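PDB 1W07: peroxisomal acyl-coenzyme A oxidase 1 from Arabidopsis thaliana, which catalyses the FAD-dependent, oxygen-consuming desaturation of long- and medium-chain acyl-CoAs to 2-trans-enoyl-CoAs, releasing hydrogen peroxide in peroxisomal beta-oxidation. Local coordinates for residues B[98-111]-B[122-135]. The protein carries 1 engineered substitution. Numbering follows the deposited sequence.
Sequences YVDLHWGMFVPAIK and WLSLANKMQIIGCY. With FAD (flavin-adenine dinucleotide), chain I.
With CG of His102 turned anti to the backbone N (chi1 179°) and its ring swung to a chi2 of 75°, the imidazole reaches between the carbonyl of Ala126, in helix 116-128, and the backbone at Gly133, and both ring nitrogens bond to backbone there. Gly133 N donates an almost straight bond to His102 ND1 (3.1 Å), close to the ring plane. Across CE1, His102 NE2 donates to Ala126 O at 2.9 Å, again in the ring plane but above the plane of the carbonyl. These two bonds fix the ring's rotation and are consistent with a neutral ring carrying its proton on NE2. A phenylalanine in place of His102 would probably leave Gly133 N without its acceptor and Ala126 O with only the weak bond from Met129 N, setting the turn between them free to shift. Phe106, one helical turn on and also anti to its N (chi1 -179°), lies flat on Gly133, whose CA stands 3.4 Å from the ring centroid in a CH-pi contact, an approach possible because glycine has no CB. Ile110 CD1, from the same helix, lies over the opposite face of the Phe106 ring, displaced toward its rim.

Helices 98-113 and 116-128 form an antiparallel hairpin in the N-terminal helical domain of the acyl-CoA oxidase fold, and the chain then passes through a Schellman motif, with Met129 at C-prime, into the beta domain. The bent side chain of Met129 brings SD obliquely to the rings of His102 and Trp103, 3.6 Å from Trp103 CZ2. Further along the hairpin, Leu123 CD2 meets Val107 CG1 at 3.8 Å. At the flavin end, Met105 CE sits over the Tyr135 ring, 4.0 Å from its centroid, while Tyr135 O accepts a hydrogen bond from FAD N3 (2.8 Å) and Tyr135 OH pairs with Gln137.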
loop_
_atom_site.group_PDB
_atom_site.type_symbol
_atom_site.label_atom_id
_atom_site.label_comp_id
_atom_site.label_asym_id
_atom_site.label_seq_id
_atom_site.Cartn_x
_atom_site.Cartn_y
_atom_site.Cartn_z
ATOM N N TYR B 98 -25.185 1.111 -0.158
ATOM C CA TYR B 98 -25.960 1.305 -1.372
ATOM C C TYR B 98 -26.442 2.733 -1.539
ATOM O O TYR B 98 -26.567 3.229 -2.658
ATOM C CB TYR B 98 -27.159 0.356 -1.380
ATOM C CG TYR B 98 -28.209 0.705 -0.360
ATOM C CD1 TYR B 98 -29.267 1.555 -0.685
ATOM C CD2 TYR B 98 -28.159 0.182 0.926
ATOM C CE1 TYR B 98 -30.252 1.865 0.241
ATOM C CE2 TYR B 98 -29.135 0.487 1.866
ATOM C CZ TYR B 98 -30.178 1.320 1.523
ATOM O OH TYR B 98 -31.154 1.599 2.451
ATOM N N VAL B 99 -26.717 3.383 -0.416
ATOM C CA VAL B 99 -27.194 4.754 -0.424
ATOM C C VAL B 99 -26.243 5.681 -1.187
ATOM O O VAL B 99 -26.686 6.635 -1.830
ATOM C CB VAL B 99 -27.364 5.290 1.023
ATOM C CG1 VAL B 99 -27.676 6.770 1.002
ATOM C CG2 VAL B 99 -28.491 4.543 1.725
ATOM N N ASP B 100 -24.944 5.405 -1.129
ATOM C CA ASP B 100 -23.984 6.257 -1.810
ATOM C C ASP B 100 -24.185 6.241 -3.321
ATOM O O ASP B 100 -24.049 7.274 -3.984
ATOM C CB ASP B 100 -22.543 5.836 -1.483
ATOM C CG ASP B 100 -22.279 5.732 0.013
ATOM O OD1 ASP B 100 -22.862 6.519 0.791
ATOM O OD2 ASP B 100 -21.468 4.865 0.412
ATOM N N LEU B 101 -24.502 5.070 -3.866
ATOM C CA LEU B 101 -24.694 4.947 -5.307
ATOM C C LEU B 101 -26.056 5.459 -5.744
ATOM O O LEU B 101 -26.197 6.006 -6.837
ATOM C CB LEU B 101 -24.506 3.496 -5.757
ATOM C CG LEU B 101 -23.069 2.984 -5.899
ATOM C CD1 LEU B 101 -22.304 3.888 -6.851
ATOM C CD2 LEU B 101 -22.369 2.944 -4.549
ATOM N N HIS B 102 -27.057 5.277 -4.893
ATOM C CA HIS B 102 -28.399 5.749 -5.180
ATOM C C HIS B 102 -28.375 7.266 -5.406
ATOM O O HIS B 102 -28.838 7.755 -6.434
ATOM C CB HIS B 102 -29.316 5.435 -4.007
ATOM C CG HIS B 102 -30.717 5.916 -4.195
ATOM N ND1 HIS B 102 -31.613 5.284 -5.030
ATOM C CD2 HIS B 102 -31.373 6.980 -3.672
ATOM C CE1 HIS B 102 -32.764 5.933 -5.007
ATOM N NE2 HIS B 102 -32.645 6.968 -4.191
ATOM N N TRP B 103 -27.828 8.001 -4.437
ATOM C CA TRP B 103 -27.737 9.461 -4.504
ATOM C C TRP B 103 -26.572 9.968 -5.360
ATOM O O TRP B 103 -26.662 11.028 -5.984
ATOM C CB TRP B 103 -27.581 10.046 -3.095
ATOM C CG TRP B 103 -28.766 9.859 -2.186
ATOM C CD1 TRP B 103 -28.743 9.407 -0.899
ATOM C CD2 TRP B 103 -30.135 10.142 -2.488
ATOM N NE1 TRP B 103 -30.012 9.388 -0.379
ATOM C CE2 TRP B 103 -30.889 9.838 -1.333
ATOM C CE3 TRP B 103 -30.802 10.624 -3.623
ATOM C CZ2 TRP B 103 -32.278 10.004 -1.276
ATOM C CZ3 TRP B 103 -32.185 10.788 -3.570
ATOM C CH2 TRP B 103 -32.907 10.478 -2.401
ATOM N N GLY B 104 -25.479 9.214 -5.382
ATOM C CA GLY B 104 -24.312 9.642 -6.128
ATOM C C GLY B 104 -24.221 9.297 -7.601
ATOM O O GLY B 104 -23.501 9.970 -8.343
ATOM N N MET B 105 -24.945 8.271 -8.035
ATOM C CA MET B 105 -24.890 7.852 -9.436
ATOM C C MET B 105 -26.247 7.625 -10.103
ATOM O O MET B 105 -26.515 8.159 -11.187
ATOM C CB MET B 105 -24.057 6.571 -9.559
ATOM C CG MET B 105 -22.591 6.729 -9.153
ATOM S SD MET B 105 -21.672 7.930 -10.150
ATOM C CE MET B 105 -20.994 6.833 -11.453
ATOM N N PHE B 106 -27.092 6.823 -9.466
ATOM C CA PHE B 106 -28.407 6.515 -10.010
ATOM C C PHE B 106 -29.198 7.791 -10.285
ATOM O O PHE B 106 -29.684 7.992 -11.398
ATOM C CB PHE B 106 -29.171 5.619 -9.036
ATOM C CG PHE B 106 -30.531 5.221 -9.523
ATOM C CD1 PHE B 106 -30.668 4.410 -10.648
ATOM C CD2 PHE B 106 -31.676 5.646 -8.857
ATOM C CE1 PHE B 106 -31.914 4.024 -11.100
ATOM C CE2 PHE B 106 -32.941 5.263 -9.304
ATOM C CZ PHE B 106 -33.059 4.448 -10.430
ATOM N N VAL B 107 -29.316 8.657 -9.278
ATOM C CA VAL B 107 -30.061 9.903 -9.444
ATOM C C VAL B 107 -29.417 10.843 -10.463
ATOM O O VAL B 107 -30.082 11.320 -11.381
ATOM C CB VAL B 107 -30.225 10.629 -8.093
ATOM C CG1 VAL B 107 -30.688 12.062 -8.303
ATOM C CG2 VAL B 107 -31.239 9.879 -7.247
ATOM N N PRO B 108 -28.117 11.130 -10.309
ATOM C CA PRO B 108 -27.427 12.016 -11.252
ATOM C C PRO B 108 -27.554 11.536 -12.704
ATOM O O PRO B 108 -27.594 12.348 -13.631
ATOM C CB PRO B 108 -25.987 11.978 -10.759
ATOM C CG PRO B 108 -26.160 11.847 -9.265
ATOM C CD PRO B 108 -27.256 10.814 -9.152
ATOM N N ALA B 109 -27.619 10.218 -12.894
ATOM C CA ALA B 109 -27.728 9.644 -14.233
ATOM C C ALA B 109 -29.071 9.960 -14.870
ATOM O O ALA B 109 -29.133 10.359 -16.034
ATOM C CB ALA B 109 -27.522 8.131 -14.181
ATOM N N ILE B 110 -30.144 9.766 -14.107
ATOM C CA ILE B 110 -31.489 10.040 -14.592
ATOM C C ILE B 110 -31.678 11.537 -14.847
ATOM O O ILE B 110 -32.368 11.911 -15.787
ATOM C CB ILE B 110 -32.552 9.582 -13.579
ATOM C CG1 ILE B 110 -32.334 8.112 -13.233
ATOM C CG2 ILE B 110 -33.946 9.766 -14.164
ATOM C CD1 ILE B 110 -33.180 7.638 -12.088
ATOM N N LYS B 111 -31.069 12.382 -14.012
ATOM C CA LYS B 111 -31.160 13.834 -14.169
ATOM C C LYS B 111 -30.462 14.345 -15.434
ATOM O O LYS B 111 -30.989 15.198 -16.149
ATOM C CB LYS B 111 -30.542 14.559 -12.970
ATOM C CG LYS B 111 -31.394 14.561 -11.716
ATOM C CD LYS B 111 -30.749 15.401 -10.615
ATOM C CE LYS B 111 -31.583 15.381 -9.335
ATOM N NZ LYS B 111 -30.940 16.132 -8.214
ATOM N N TRP B 122 -39.371 9.255 -12.486
ATOM C CA TRP B 122 -38.448 8.402 -11.757
ATOM C C TRP B 122 -37.772 9.057 -10.557
ATOM O O TRP B 122 -37.617 8.419 -9.516
ATOM C CB TRP B 122 -37.399 7.833 -12.708
ATOM C CG TRP B 122 -37.981 6.896 -13.712
ATOM C CD1 TRP B 122 -38.293 7.175 -15.013
ATOM C CD2 TRP B 122 -38.345 5.528 -13.500
ATOM N NE1 TRP B 122 -38.822 6.072 -15.622
ATOM C CE2 TRP B 122 -38.867 5.043 -14.719
ATOM C CE3 TRP B 122 -38.281 4.664 -12.399
ATOM C CZ2 TRP B 122 -39.320 3.724 -14.871
ATOM C CZ3 TRP B 122 -38.734 3.356 -12.550
ATOM C CH2 TRP B 122 -39.244 2.900 -13.775
ATOM N N LEU B 123 -37.365 10.318 -10.703
ATOM C CA LEU B 123 -36.722 11.045 -9.617
ATOM C C LEU B 123 -37.697 11.233 -8.457
ATOM O O LEU B 123 -37.288 11.350 -7.299
ATOM C CB LEU B 123 -36.220 12.412 -10.099
ATOM C CG LEU B 123 -35.065 12.424 -11.109
ATOM C CD1 LEU B 123 -34.761 13.861 -11.514
ATOM C CD2 LEU B 123 -33.832 11.767 -10.501
ATOM N N SER B 124 -38.991 11.272 -8.761
ATOM C CA SER B 124 -39.984 11.428 -7.703
ATOM C C SER B 124 -39.937 10.167 -6.843
ATOM O O SER B 124 -40.020 10.234 -5.618
ATOM C CB SER B 124 -41.381 11.612 -8.295
ATOM O OG SER B 124 -41.824 10.421 -8.924
ATOM N N LEU B 125 -39.788 9.018 -7.497
ATOM C CA LEU B 125 -39.696 7.733 -6.805
ATOM C C LEU B 125 -38.361 7.613 -6.068
ATOM O O LEU B 125 -38.321 7.245 -4.892
ATOM C CB LEU B 125 -39.825 6.584 -7.807
ATOM C CG LEU B 125 -41.160 6.463 -8.542
ATOM C CD1 LEU B 125 -41.075 5.310 -9.526
ATOM C CD2 LEU B 125 -42.297 6.246 -7.547
ATOM N N ALA B 126 -37.275 7.929 -6.768
ATOM C CA ALA B 126 -35.928 7.840 -6.203
ATOM C C ALA B 126 -35.717 8.799 -5.039
ATOM O O ALA B 126 -35.149 8.425 -4.006
ATOM C CB ALA B 126 -34.889 8.108 -7.293
ATOM N N ASN B 127 -36.174 10.035 -5.198
ATOM C CA ASN B 127 -36.006 11.013 -4.134
ATOM C C ASN B 127 -36.779 10.648 -2.878
ATOM O O ASN B 127 -36.376 11.012 -1.782
ATOM C CB ASN B 127 -36.404 12.401 -4.621
ATOM C CG ASN B 127 -35.442 12.939 -5.654
ATOM O OD1 ASN B 127 -34.256 12.613 -5.635
ATOM N ND2 ASN B 127 -35.940 13.779 -6.552
ATOM N N LYS B 128 -37.883 9.927 -3.038
ATOM C CA LYS B 128 -38.691 9.509 -1.894
ATOM C C LYS B 128 -38.248 8.118 -1.455
ATOM O O LYS B 128 -38.659 7.610 -0.414
ATOM C CB LYS B 128 -40.173 9.500 -2.263
ATOM N N MET B 129 -37.398 7.507 -2.272
ATOM C CA MET B 129 -36.873 6.176 -1.995
ATOM C C MET B 129 -37.938 5.080 -2.126
ATOM O O MET B 129 -37.859 4.058 -1.441
ATOM C CB MET B 129 -36.265 6.127 -0.588
ATOM C CG MET B 129 -35.202 7.192 -0.308
ATOM S SD MET B 129 -33.518 6.703 -0.733
ATOM C CE MET B 129 -33.429 5.159 0.067
ATOM N N GLN B 130 -38.926 5.290 -2.997
ATOM C CA GLN B 130 -39.963 4.290 -3.226
ATOM C C GLN B 130 -39.305 3.199 -4.064
ATOM O O GLN B 130 -39.864 2.120 -4.286
ATOM C CB GLN B 130 -41.157 4.894 -3.970
ATOM C CG GLN B 130 -41.829 6.044 -3.232
ATOM C CD GLN B 130 -43.046 6.563 -3.964
ATOM O OE1 GLN B 130 -44.053 5.866 -4.085
ATOM N NE2 GLN B 130 -42.958 7.788 -4.469
ATOM N N ILE B 131 -38.102 3.513 -4.534
ATOM C CA ILE B 131 -37.275 2.586 -5.296
ATOM C C ILE B 131 -35.823 2.886 -4.909
ATOM O O ILE B 131 -35.509 3.989 -4.456
ATOM C CB ILE B 131 -37.421 2.765 -6.818
ATOM C CG1 ILE B 131 -36.900 4.137 -7.231
ATOM C CG2 ILE B 131 -38.879 2.597 -7.223
ATOM C CD1 ILE B 131 -36.744 4.296 -8.726
ATOM N N ILE B 132 -34.951 1.898 -5.071
ATOM C CA ILE B 132 -33.538 2.054 -4.754
ATOM C C ILE B 132 -32.769 1.643 -6.000
ATOM O O ILE B 132 -32.886 0.512 -6.477
ATOM C CB ILE B 132 -33.132 1.176 -3.531
ATOM C CG1 ILE B 132 -33.847 1.682 -2.278
ATOM C CG2 ILE B 132 -31.627 1.240 -3.306
ATOM C CD1 ILE B 132 -33.619 0.825 -1.047
ATOM N N GLY B 133 -31.987 2.574 -6.539
ATOM C CA GLY B 133 -31.253 2.288 -7.755
ATOM C C GLY B 133 -29.748 2.255 -7.626
ATOM O O GLY B 133 -29.175 2.759 -6.655
ATOM N N CYS B 134 -29.111 1.652 -8.623
ATOM C CA CYS B 134 -27.662 1.537 -8.660
ATOM C C CYS B 134 -27.212 1.856 -10.084
ATOM O O CYS B 134 -28.044 1.973 -10.981
ATOM C CB CYS B 134 -27.233 0.123 -8.262
ATOM S SG CYS B 134 -27.975 -1.223 -9.222
ATOM N N TYR B 135 -25.902 1.995 -10.276
ATOM C CA TYR B 135 -25.308 2.324 -11.573
ATOM C C TYR B 135 -24.653 1.066 -12.145
ATOM O O TYR B 135 -23.522 0.740 -11.787
ATOM C CB TYR B 135 -24.248 3.415 -11.372
ATOM C CG TYR B 135 -23.797 4.113 -12.625
ATOM C CD1 TYR B 135 -24.572 5.119 -13.201
ATOM C CD2 TYR B 135 -22.597 3.761 -13.253
ATOM C CE1 TYR B 135 -24.166 5.752 -14.365
ATOM C CE2 TYR B 135 -22.191 4.396 -14.420
ATOM C CZ TYR B 135 -22.985 5.386 -14.970
ATOM O OH TYR B 135 -22.605 5.993 -16.146
HETATM P PA FAD I . -8.522 -2.050 -16.702
HETATM O O1A FAD I . -8.966 -0.793 -17.343
HETATM O O2A FAD I . -8.816 -3.325 -17.392
HETATM O O5B FAD I . -6.943 -1.940 -16.417
HETATM C C5B FAD I . -6.208 -3.048 -15.893
HETATM C C4B FAD I . -4.705 -2.810 -16.070
HETATM O O4B FAD I . -4.464 -2.605 -17.474
HETATM C C3B FAD I . -4.261 -1.530 -15.356
HETATM O O3B FAD I . -2.872 -1.619 -15.029
HETATM C C2B FAD I . -4.493 -0.469 -16.430
HETATM O O2B FAD I . -3.587 0.622 -16.251
HETATM C C1B FAD I . -4.061 -1.241 -17.680
HETATM N N9A FAD I . -4.684 -0.674 -18.899
HETATM C C8A FAD I . -5.948 -0.845 -19.291
HETATM N N7A FAD I . -6.156 -0.186 -20.430
HETATM C C5A FAD I . -5.020 0.415 -20.767
HETATM C C6A FAD I . -4.635 1.215 -21.836
HETATM N N6A FAD I . -5.511 1.605 -22.756
HETATM N N1A FAD I . -3.308 1.656 -21.897
HETATM C C2A FAD I . -2.407 1.295 -20.889
HETATM N N3A FAD I . -2.814 0.542 -19.883
HETATM C C4A FAD I . -4.080 0.098 -19.796
HETATM N N1 FAD I . -18.688 0.165 -11.963
HETATM C C2 FAD I . -20.026 0.520 -12.176
HETATM O O2 FAD I . -20.492 0.508 -13.313
HETATM N N3 FAD I . -20.824 0.873 -11.077
HETATM C C4 FAD I . -20.288 0.865 -9.784
HETATM O O4 FAD I . -20.989 1.209 -8.831
HETATM C C4X FAD I . -18.964 0.488 -9.581
HETATM N N5 FAD I . -18.433 0.396 -8.285
HETATM C C5X FAD I . -17.110 0.002 -8.068
HETATM C C6 FAD I . -16.641 -0.192 -6.774
HETATM C C7 FAD I . -15.364 -0.694 -6.560
HETATM C C7M FAD I . -14.890 -0.907 -5.122
HETATM C C8 FAD I . -14.543 -1.001 -7.651
HETATM C C8M FAD I . -13.131 -1.554 -7.444
HETATM C C9 FAD I . -15.013 -0.795 -8.943
HETATM C C9A FAD I . -16.292 -0.295 -9.166
HETATM N N10 FAD I . -16.805 -0.151 -10.462
HETATM C C10 FAD I . -18.163 0.148 -10.664
HETATM C "C1'" FAD I . -15.961 -0.424 -11.652
HETATM C "C2'" FAD I . -15.011 0.751 -11.902
HETATM O "O2'" FAD I . -15.755 1.967 -12.000
HETATM C "C3'" FAD I . -14.128 0.598 -13.144
HETATM O "O3'" FAD I . -14.952 0.426 -14.299
HETATM C "C4'" FAD I . -13.168 -0.590 -13.044
HETATM O "O4'" FAD I . -12.713 -0.784 -11.703
HETATM C "C5'" FAD I . -11.973 -0.344 -13.964
HETATM O "O5'" FAD I . -10.975 -1.344 -13.762
HETATM P P FAD I . -10.659 -2.434 -14.898
HETATM O O1P FAD I . -10.788 -3.764 -14.265
HETATM O O2P FAD I . -11.479 -2.130 -16.092
HETATM O O3P FAD I . -9.113 -2.132 -15.210
HETATM O O HOH W 1 -27.924 1.484 -4.408
#